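Local coordinates for protein 5'-tyrosyl-DNA phosphodiesterase (Caenorhabditis elegans, PDB 4FVA) that belongs to the endonuclease/exonuclease/phosphatase family of the DNase I-like clan and holds a magnesium ion in a fold of two beta sheets, at residues A[11-16]-A[251-256]; A[77-82]-A[124-129]; A[181-186]-A[225-230]. All blocks are in the same frame, centred on the assembly; numbering follows the deposited sequence.

In the fold
The chain folds into two mixed beta sheets. Contact 1 pairs strands 13-20 and 249-255 of the six-stranded sheet, bringing the start of the modelled chain beside its C-terminus; contacts 2 and 3, in series along the chain, both lie inside the loop it closes. Each of those two bridges the two sheets: contact 2 faces strand 80-86 against strand 118-126, and contact 3 lays the short helix 183-186 on strand 226-232, an outermost strand of the first sheet and the neighbour of 249-255. Contacts 1 and 3 touch, their centres about 10 Å apart, whereas the centre of contact 2 lies about 25 and 24 Å from theirs, across the chain's centre and nearer the magnesium ion.

Contact 1 (A[11-16]-A[251-256]); sequences GFEVSV and NATFFA
Phe254 lies against Val14 and Val16 on the buried face of an antiparallel strand pair. Its CB starts beside Val14, 4.2 Å from Val14 CG1. With CG turned anti to the carbonyl carbon and beside the backbone N (chi1 -55°), the ring edge comes alongside Val14 O, the acceptor of Phe254's own N-H. There CD1 is 3.6 Å from Val14 O, which lies at the ring edge and in its plane. One atom further out, CE1 meets Val16 CG2 at 3.9 Å, so a flat ring fills the room next to two short branched side chains.

Four backbone bonds join the strands in two hydrogen-bonded pairs. Val14 and Phe254 exchange N-H and C=O, with Phe254 N to Val14 O at 2.8 Å. Val16 and Ala252 do the same, and there Val16 N to Ala252 O is 2.6 Å. The other face is more polar, as suits its partial exposure. Ser15 CB touches Thr253 OG1 at 3.7 Å, the CG2 methyl of Thr253 packs against the extended side chain of Glu13, and a water spans Ser15 OG and Asn251 OD1.

Further out on the apolar face, the rings of Phe161 and Trp220 from the second sheet meet Phe254. Within its own sheet the pair is flanked on both sides, by strand 47-53 next to 13-20 and by the outermost strand 226-232 next to 249-255.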
loop_
_atom_site.group_PDB
_atom_site.type_symbol
_atom_site.label_atom_id
_atom_site.label_comp_id
_atom_site.label_asym_id
_atom_site.label_seq_id
_atom_site.Cartn_x
_atom_site.Cartn_y
_atom_site.Cartn_z
ATOM N N GLY A 11 18.249 -1.185 -16.570
ATOM C CA GLY A 11 17.156 -0.611 -17.326
ATOM C C GLY A 11 15.802 -1.180 -16.929
ATOM O O GLY A 11 14.775 -0.732 -17.433
ATOM N N PHE A 12 15.788 -2.180 -16.046
ATOM C CA PHE A 12 14.516 -2.714 -15.564
ATOM C C PHE A 12 14.019 -1.794 -14.462
ATOM O O PHE A 12 14.795 -1.368 -13.601
ATOM C CB PHE A 12 14.632 -4.136 -15.027
ATOM C CG PHE A 12 13.299 -4.776 -14.742
ATOM C CD1 PHE A 12 12.583 -4.431 -13.599
ATOM C CD2 PHE A 12 12.767 -5.728 -15.601
ATOM C CE1 PHE A 12 11.358 -5.012 -13.330
ATOM C CE2 PHE A 12 11.543 -6.317 -15.335
ATOM C CZ PHE A 12 10.836 -5.957 -14.198
ATOM N N GLU A 13 12.731 -1.484 -14.488
ATOM C CA GLU A 13 12.192 -0.535 -13.533
ATOM C C GLU A 13 10.720 -0.859 -13.271
ATOM O O GLU A 13 9.989 -1.231 -14.190
ATOM C CB GLU A 13 12.408 0.876 -14.084
ATOM C CG GLU A 13 11.808 2.024 -13.316
ATOM C CD GLU A 13 12.302 3.350 -13.868
ATOM O OE1 GLU A 13 13.259 3.329 -14.676
ATOM O OE2 GLU A 13 11.759 4.407 -13.491
ATOM N N VAL A 14 10.306 -0.789 -12.008
ATOM C CA VAL A 14 8.903 -1.012 -11.653
ATOM C C VAL A 14 8.505 -0.062 -10.524
ATOM O O VAL A 14 9.258 0.107 -9.557
ATOM C CB VAL A 14 8.614 -2.475 -11.265
ATOM C CG1 VAL A 14 9.490 -2.896 -10.102
ATOM C CG2 VAL A 14 7.152 -2.641 -10.897
ATOM N N SER A 15 7.348 0.586 -10.666
ATOM C CA SER A 15 6.871 1.524 -9.648
ATOM C C SER A 15 5.698 0.952 -8.849
ATOM O O SER A 15 4.748 0.390 -9.412
ATOM C CB SER A 15 6.480 2.868 -10.273
ATOM O OG SER A 15 5.452 2.694 -11.229
ATOM N N VAL A 16 5.760 1.105 -7.530
ATOM C CA VAL A 16 4.705 0.608 -6.670
ATOM C C VAL A 16 4.187 1.759 -5.831
ATOM O O VAL A 16 4.964 2.471 -5.179
ATOM C CB VAL A 16 5.189 -0.509 -5.745
ATOM C CG1 VAL A 16 4.008 -1.041 -4.904
ATOM C CG2 VAL A 16 5.834 -1.639 -6.553
ATOM N N ASN A 251 4.854 6.286 -3.110
ATOM C CA ASN A 251 5.145 5.938 -4.487
ATOM C C ASN A 251 6.624 5.563 -4.626
ATOM O O ASN A 251 7.501 6.421 -4.548
ATOM C CB ASN A 251 4.793 7.124 -5.388
ATOM C CG ASN A 251 5.051 6.837 -6.858
ATOM O OD1 ASN A 251 4.870 5.719 -7.320
ATOM N ND2 ASN A 251 5.511 7.847 -7.590
ATOM N N ALA A 252 6.912 4.278 -4.788
ATOM C CA ALA A 252 8.305 3.846 -4.841
ATOM C C ALA A 252 8.640 3.254 -6.198
ATOM O O ALA A 252 7.907 2.385 -6.715
ATOM C CB ALA A 252 8.595 2.841 -3.725
ATOM N N THR A 253 9.770 3.683 -6.748
ATOM C CA THR A 253 10.235 3.177 -8.039
ATOM C C THR A 253 11.507 2.375 -7.824
ATOM O O THR A 253 12.519 2.907 -7.344
ATOM C CB THR A 253 10.497 4.322 -9.040
ATOM O OG1 THR A 253 9.301 5.091 -9.230
ATOM C CG2 THR A 253 10.975 3.766 -10.388
ATOM N N PHE A 254 11.456 1.100 -8.197
ATOM C CA PHE A 254 12.569 0.198 -7.961
ATOM C C PHE A 254 13.302 -0.063 -9.273
ATOM O O PHE A 254 12.679 -0.265 -10.324
ATOM C CB PHE A 254 12.084 -1.113 -7.341
ATOM C CG PHE A 254 11.275 -0.928 -6.072
ATOM C CD1 PHE A 254 9.923 -0.621 -6.133
ATOM C CD2 PHE A 254 11.863 -1.080 -4.822
ATOM C CE1 PHE A 254 9.174 -0.463 -4.971
ATOM C CE2 PHE A 254 11.123 -0.916 -3.659
ATOM C CZ PHE A 254 9.775 -0.607 -3.736
ATOM N N PHE A 255 14.630 -0.041 -9.212
ATOM C CA PHE A 255 15.438 -0.242 -10.411
ATOM C C PHE A 255 16.823 -0.811 -10.099
ATOM O O PHE A 255 17.226 -0.907 -8.929
ATOM C CB PHE A 255 15.544 1.055 -11.229
ATOM C CG PHE A 255 16.147 2.216 -10.476
ATOM C CD1 PHE A 255 15.414 2.897 -9.519
ATOM C CD2 PHE A 255 17.452 2.619 -10.724
ATOM C CE1 PHE A 255 15.968 3.972 -8.824
ATOM C CE2 PHE A 255 18.014 3.684 -10.030
ATOM C CZ PHE A 255 17.271 4.363 -9.081
ATOM N N ALA A 256 17.546 -1.171 -11.155
ATOM C CA ALA A 256 18.855 -1.792 -11.017
ATOM C C ALA A 256 19.960 -0.771 -11.249
ATOM O O ALA A 256 20.908 -0.690 -10.471
ATOM C CB ALA A 256 18.991 -2.956 -11.997
HETATM O O HOH W 1 4.758 5.394 -10.416
#

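Contact 2 (A[77-82]-A[124-129]); sequences CQYYTA and NTHLES
Tyr79 and His126 make the aromatic part of this contact, their side chains crossing at about a right angle. Tyr79 CE2 is 4.1 Å from His126 ND1, which lies at the edge of the tyrosine ring and near its plane. The apolar touch is made by Thr81, whose CB is directed toward the opposite strand: its CG2 lies 4.3 Å from His126 CB. Asn124 has CG opposite its backbone N (chi1 -178°), which carries the amide across to Thr81, where ND2 is in van der Waals contact with Thr81 CB at 3.6 Å. A small branched residue suits this place because it offers a methyl to one neighbour and a hydroxyl to another.

No backbone bonds join the two segments. Strands 80-82 and 124-126 belong to different sheets, 7.5 Å apart at their axes, so they meet through side chains and water across the interior of the two-sheet DNase I-like fold.

One water donates to both Thr81 OG1, at 2.7 Å, and Asn124 O, at 3.0 Å, while Gln109 gives that hydroxyl a second partner. Another water lies 2.8 Å from His126 ND1, in the imidazole plane, and reaches Tyr80 O weakly. Residues outside the segments take up several polar ends: Tyr79 OH bonds Arg106, and Asn124's strongest polar partner is Gln51. His126 NE2 and Ser129 OG hydrogen-bond a malonate ion, probably from the crystallisation liquor, and both Tyr79 and His126 touch the magnesium ligand Glu52.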
loop_
_atom_site.group_PDB
_atom_site.type_symbol
_atom_site.label_atom_id
_atom_site.label_comp_id
_atom_site.label_asym_id
_atom_site.label_seq_id
_atom_site.Cartn_x
_atom_site.Cartn_y
_atom_site.Cartn_z
ATOM N N CYS A 77 -17.573 -6.574 1.822
ATOM C CA CYS A 77 -17.336 -6.354 3.251
ATOM C C CYS A 77 -17.409 -4.851 3.535
ATOM O O CYS A 77 -17.418 -4.046 2.594
ATOM C CB CYS A 77 -15.971 -6.932 3.636
ATOM S SG CYS A 77 -15.421 -6.725 5.364
ATOM N N GLN A 78 -17.463 -4.453 4.803
ATOM C CA GLN A 78 -17.552 -3.010 5.130
ATOM C C GLN A 78 -16.442 -2.193 4.442
ATOM O O GLN A 78 -16.686 -1.108 3.898
ATOM C CB GLN A 78 -17.504 -2.796 6.640
ATOM C CG GLN A 78 -17.735 -1.342 7.076
ATOM C CD GLN A 78 -17.349 -1.103 8.524
ATOM O OE1 GLN A 78 -17.034 -2.046 9.252
ATOM N NE2 GLN A 78 -17.335 0.164 8.942
ATOM N N TYR A 79 -15.209 -2.691 4.520
ATOM C CA TYR A 79 -14.089 -2.108 3.773
ATOM C C TYR A 79 -13.034 -3.181 3.509
ATOM O O TYR A 79 -13.039 -4.234 4.150
ATOM C CB TYR A 79 -13.512 -0.883 4.497
ATOM C CG TYR A 79 -12.994 -1.169 5.885
ATOM C CD1 TYR A 79 -13.867 -1.433 6.930
ATOM C CD2 TYR A 79 -11.631 -1.142 6.151
ATOM C CE1 TYR A 79 -13.390 -1.683 8.215
ATOM C CE2 TYR A 79 -11.144 -1.397 7.420
ATOM C CZ TYR A 79 -12.031 -1.664 8.451
ATOM O OH TYR A 79 -11.542 -1.901 9.723
ATOM N N TYR A 80 -12.157 -2.948 2.539
ATOM C CA TYR A 80 -11.268 -4.013 2.086
ATOM C C TYR A 80 -10.085 -3.404 1.328
ATOM O O TYR A 80 -9.941 -2.173 1.278
ATOM C CB TYR A 80 -12.049 -5.016 1.216
ATOM C CG TYR A 80 -12.972 -4.353 0.196
ATOM C CD1 TYR A 80 -12.516 -4.021 -1.079
ATOM C CD2 TYR A 80 -14.293 -4.051 0.517
ATOM C CE1 TYR A 80 -13.354 -3.391 -2.007
ATOM C CE2 TYR A 80 -15.138 -3.439 -0.404
ATOM C CZ TYR A 80 -14.665 -3.106 -1.657
ATOM O OH TYR A 80 -15.509 -2.491 -2.569
ATOM N N THR A 81 -9.206 -4.246 0.800
ATOM C CA THR A 81 -8.051 -3.727 0.083
ATOM C C THR A 81 -8.120 -4.087 -1.399
ATOM O O THR A 81 -8.968 -4.878 -1.815
ATOM C CB THR A 81 -6.729 -4.230 0.686
ATOM O OG1 THR A 81 -6.664 -5.653 0.568
ATOM C CG2 THR A 81 -6.647 -3.843 2.161
ATOM N N ALA A 82 -7.231 -3.509 -2.195
ATOM C CA ALA A 82 -7.178 -3.854 -3.608
ATOM C C ALA A 82 -5.731 -3.845 -4.083
ATOM O O ALA A 82 -4.901 -3.083 -3.572
ATOM C CB ALA A 82 -8.028 -2.888 -4.437
ATOM N N ASN A 124 -0.249 -7.056 0.185
ATOM C CA ASN A 124 -0.892 -5.815 0.589
ATOM C C ASN A 124 -1.724 -6.051 1.841
ATOM O O ASN A 124 -2.526 -7.004 1.898
ATOM C CB ASN A 124 -1.781 -5.313 -0.566
ATOM C CG ASN A 124 -2.466 -3.987 -0.267
ATOM O OD1 ASN A 124 -2.017 -3.218 0.581
ATOM N ND2 ASN A 124 -3.575 -3.715 -0.973
ATOM N N THR A 125 -1.554 -5.186 2.838
ATOM C CA THR A 125 -2.289 -5.349 4.078
ATOM C C THR A 125 -2.652 -4.018 4.695
ATOM O O THR A 125 -2.094 -2.986 4.352
ATOM C CB THR A 125 -1.519 -6.201 5.120
ATOM O OG1 THR A 125 -2.403 -6.562 6.193
ATOM C CG2 THR A 125 -0.330 -5.408 5.684
ATOM N N HIS A 126 -3.618 -4.064 5.599
ATOM C CA HIS A 126 -3.998 -2.919 6.403
ATOM C C HIS A 126 -3.994 -3.420 7.843
ATOM O O HIS A 126 -4.984 -3.997 8.287
ATOM C CB HIS A 126 -5.404 -2.462 6.008
ATOM C CG HIS A 126 -5.890 -1.254 6.750
ATOM N ND1 HIS A 126 -7.183 -0.795 6.650
ATOM C CD2 HIS A 126 -5.257 -0.425 7.621
ATOM C CE1 HIS A 126 -7.331 0.275 7.420
ATOM N NE2 HIS A 126 -6.179 0.521 8.015
ATOM N N LEU A 127 -2.892 -3.223 8.571
ATOM C CA LEU A 127 -2.768 -3.843 9.897
ATOM C C LEU A 127 -3.684 -3.207 10.948
ATOM O O LEU A 127 -4.106 -2.055 10.800
ATOM C CB LEU A 127 -1.311 -3.834 10.372
ATOM C CG LEU A 127 -0.338 -4.580 9.449
ATOM C CD1 LEU A 127 1.053 -4.699 10.097
ATOM C CD2 LEU A 127 -0.906 -5.946 9.060
ATOM N N GLU A 128 -3.986 -3.959 12.010
ATOM C CA GLU A 128 -4.932 -3.506 13.028
ATOM C C GLU A 128 -4.697 -2.051 13.436
ATOM O O GLU A 128 -3.560 -1.602 13.606
ATOM C CB GLU A 128 -4.897 -4.428 14.257
ATOM C CG GLU A 128 -6.253 -4.615 14.957
ATOM C CD GLU A 128 -7.173 -5.600 14.242
ATOM O OE1 GLU A 128 -6.785 -6.158 13.184
ATOM O OE2 GLU A 128 -8.292 -5.836 14.746
ATOM N N SER A 129 -5.792 -1.309 13.565
ATOM C CA SER A 129 -5.754 0.136 13.801
ATOM C C SER A 129 -5.743 0.490 15.303
ATOM O O SER A 129 -6.249 -0.279 16.136
ATOM C CB SER A 129 -6.962 0.793 13.121
ATOM O OG SER A 129 -7.085 0.403 11.753
HETATM O O HOH W 2 -8.640 -1.804 4.441
HETATM O O HOH W 3 -5.365 -6.775 2.689
#

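Contact 3 (A[181-186]-A[225-230]); sequences KDAWEA and DKVKFT
Trp184 and Phe229 each carry CG opposite the backbone N (chi1 173° and -171°), which sets each CG beside its carbonyl carbon and brings the two rings together. The result is a T-shaped pair. The five-membered part of the indole turns its edge to the face of the Phe229 ring, with centroids 5.3 Å apart and planes at 71°. At the point of contact Trp184 CD1 is 3.9 Å from Phe229 CD1. Trp184 CB adds a CH-pi contact, 4.0 Å from the centroid of the Phe229 ring and over its face, so the phenyl group covers the root of the tryptophan as well as its edge. The indole is also held by its NE1, which bonds Asp190 O.

In the fold this is a junction between the two sheets: the short helix 183-186 follows strand 181-182 of one sheet and rests on 226-232, an outermost strand of the other. Asp182 sits at the N-cap of that helix, its OD1 accepting weak bonds from Trp184 N and Glu185 N, while OD2 forms a salt bridge with Arg214. A carboxylate suits the spot because the first amides of a helix lack acceptors from a preceding turn.

Small residues let the helix come close to the strand. Ala186 CB meets Val227 CG1 at 3.6 Å, and Ala183 CB lies 4.1 Å from both Val227 CG2 and Phe229 CD2. A water accepts from Val227 N at 3.1 Å and donates weakly to Ala186 O. Just before Val227, Asp225 and Lys226 both face Phe255 of strand 249-255 in a classic beta bulge.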
loop_
_atom_site.group_PDB
_atom_site.type_symbol
_atom_site.label_atom_id
_atom_site.label_comp_id
_atom_site.label_asym_id
_atom_site.label_seq_id
_atom_site.Cartn_x
_atom_site.Cartn_y
_atom_site.Cartn_z
ATOM N N LYS A 181 14.351 -4.771 2.670
ATOM C CA LYS A 181 14.606 -3.389 3.030
ATOM C C LYS A 181 13.367 -2.538 2.933
ATOM O O LYS A 181 12.475 -2.798 2.120
ATOM C CB LYS A 181 15.684 -2.765 2.135
ATOM C CG LYS A 181 17.083 -3.330 2.329
ATOM C CD LYS A 181 18.092 -2.589 1.445
ATOM C CE LYS A 181 19.523 -2.978 1.795
ATOM N NZ LYS A 181 19.715 -4.448 1.744
ATOM N N ASP A 182 13.355 -1.487 3.747
ATOM C CA ASP A 182 12.272 -0.527 3.767
ATOM C C ASP A 182 12.541 0.497 2.670
ATOM O O ASP A 182 13.590 1.141 2.646
ATOM C CB ASP A 182 12.224 0.129 5.147
ATOM C CG ASP A 182 11.161 1.193 5.253
ATOM O OD1 ASP A 182 10.960 1.919 4.260
ATOM O OD2 ASP A 182 10.561 1.331 6.347
ATOM N N ALA A 183 11.597 0.631 1.746
ATOM C CA ALA A 183 11.786 1.491 0.573
ATOM C C ALA A 183 12.138 2.932 0.937
ATOM O O ALA A 183 13.025 3.534 0.332
ATOM C CB ALA A 183 10.547 1.444 -0.330
ATOM N N TRP A 184 11.433 3.499 1.908
ATOM C CA TRP A 184 11.727 4.865 2.306
ATOM C C TRP A 184 13.134 5.036 2.858
ATOM O O TRP A 184 13.816 6.022 2.553
ATOM C CB TRP A 184 10.725 5.369 3.335
ATOM C CG TRP A 184 11.110 6.710 3.883
ATOM C CD1 TRP A 184 11.012 7.919 3.245
ATOM C CD2 TRP A 184 11.623 6.988 5.193
ATOM N NE1 TRP A 184 11.449 8.927 4.074
ATOM C CE2 TRP A 184 11.822 8.385 5.277
ATOM C CE3 TRP A 184 11.931 6.194 6.303
ATOM C CZ2 TRP A 184 12.325 9.003 6.429
ATOM C CZ3 TRP A 184 12.436 6.811 7.447
ATOM C CH2 TRP A 184 12.620 8.201 7.501
ATOM N N GLU A 185 13.541 4.095 3.704
ATOM C CA GLU A 185 14.885 4.102 4.267
ATOM C C GLU A 185 15.943 3.937 3.192
ATOM O O GLU A 185 16.905 4.694 3.147
ATOM C CB GLU A 185 15.041 2.994 5.306
ATOM C CG GLU A 185 14.287 3.213 6.602
ATOM C CD GLU A 185 14.438 2.021 7.520
ATOM O OE1 GLU A 185 13.845 2.017 8.618
ATOM O OE2 GLU A 185 15.165 1.083 7.133
ATOM N N ALA A 186 15.756 2.948 2.322
ATOM C CA ALA A 186 16.714 2.669 1.254
ATOM C C ALA A 186 16.826 3.814 0.254
ATOM O O ALA A 186 17.824 3.937 -0.460
ATOM C CB ALA A 186 16.351 1.367 0.542
ATOM N N ASP A 225 18.137 -3.221 -6.652
ATOM C CA ASP A 225 18.822 -2.731 -5.461
ATOM C C ASP A 225 18.658 -1.243 -5.190
ATOM O O ASP A 225 18.947 -0.775 -4.085
ATOM C CB ASP A 225 20.305 -3.085 -5.543
ATOM C CG ASP A 225 20.785 -3.224 -6.974
ATOM O OD1 ASP A 225 21.016 -2.189 -7.634
ATOM O OD2 ASP A 225 20.921 -4.373 -7.447
ATOM N N LYS A 226 18.156 -0.505 -6.171
ATOM C CA LYS A 226 17.955 0.927 -5.985
ATOM C C LYS A 226 16.469 1.286 -5.965
ATOM O O LYS A 226 15.636 0.597 -6.575
ATOM C CB LYS A 226 18.695 1.726 -7.056
ATOM C CG LYS A 226 20.213 1.638 -6.940
ATOM C CD LYS A 226 20.883 2.439 -8.044
ATOM C CE LYS A 226 20.856 1.702 -9.366
ATOM N NZ LYS A 226 22.110 1.906 -10.144
ATOM N N VAL A 227 16.142 2.364 -5.259
ATOM C CA VAL A 227 14.753 2.771 -5.110
ATOM C C VAL A 227 14.638 4.288 -5.001
ATOM O O VAL A 227 15.435 4.936 -4.322
ATOM C CB VAL A 227 14.083 2.069 -3.890
ATOM C CG1 VAL A 227 14.870 2.331 -2.627
ATOM C CG2 VAL A 227 12.628 2.519 -3.715
ATOM N N LYS A 228 13.653 4.852 -5.696
ATOM C CA LYS A 228 13.276 6.240 -5.487
ATOM C C LYS A 228 11.902 6.280 -4.789
ATOM O O LYS A 228 11.054 5.430 -5.049
ATOM C CB LYS A 228 13.237 6.969 -6.832
ATOM C CG LYS A 228 14.631 7.360 -7.326
ATOM C CD LYS A 228 14.644 7.772 -8.787
ATOM C CE LYS A 228 15.822 8.701 -9.078
ATOM N NZ LYS A 228 16.008 8.920 -10.541
ATOM N N PHE A 229 11.673 7.284 -3.944
ATOM C CA PHE A 229 10.494 7.314 -3.072
ATOM C C PHE A 229 9.922 8.727 -2.991
ATOM O O PHE A 229 10.648 9.677 -2.687
ATOM C CB PHE A 229 10.868 6.806 -1.668
ATOM C CG PHE A 229 9.674 6.583 -0.743
ATOM C CD1 PHE A 229 9.050 7.650 -0.110
ATOM C CD2 PHE A 229 9.203 5.298 -0.509
ATOM C CE1 PHE A 229 7.960 7.439 0.746
ATOM C CE2 PHE A 229 8.133 5.069 0.328
ATOM C CZ PHE A 229 7.496 6.139 0.958
ATOM N N THR A 230 8.634 8.872 -3.311
ATOM C CA THR A 230 7.951 10.174 -3.201
ATOM C C THR A 230 6.598 10.030 -2.515
ATOM O O THR A 230 6.091 8.919 -2.351
ATOM C CB THR A 230 7.704 10.829 -4.572
ATOM O OG1 THR A 230 6.750 10.044 -5.304
ATOM C CG2 THR A 230 9.002 10.934 -5.376
HETATM O O HOH W 4 18.631 3.626 -3.800
#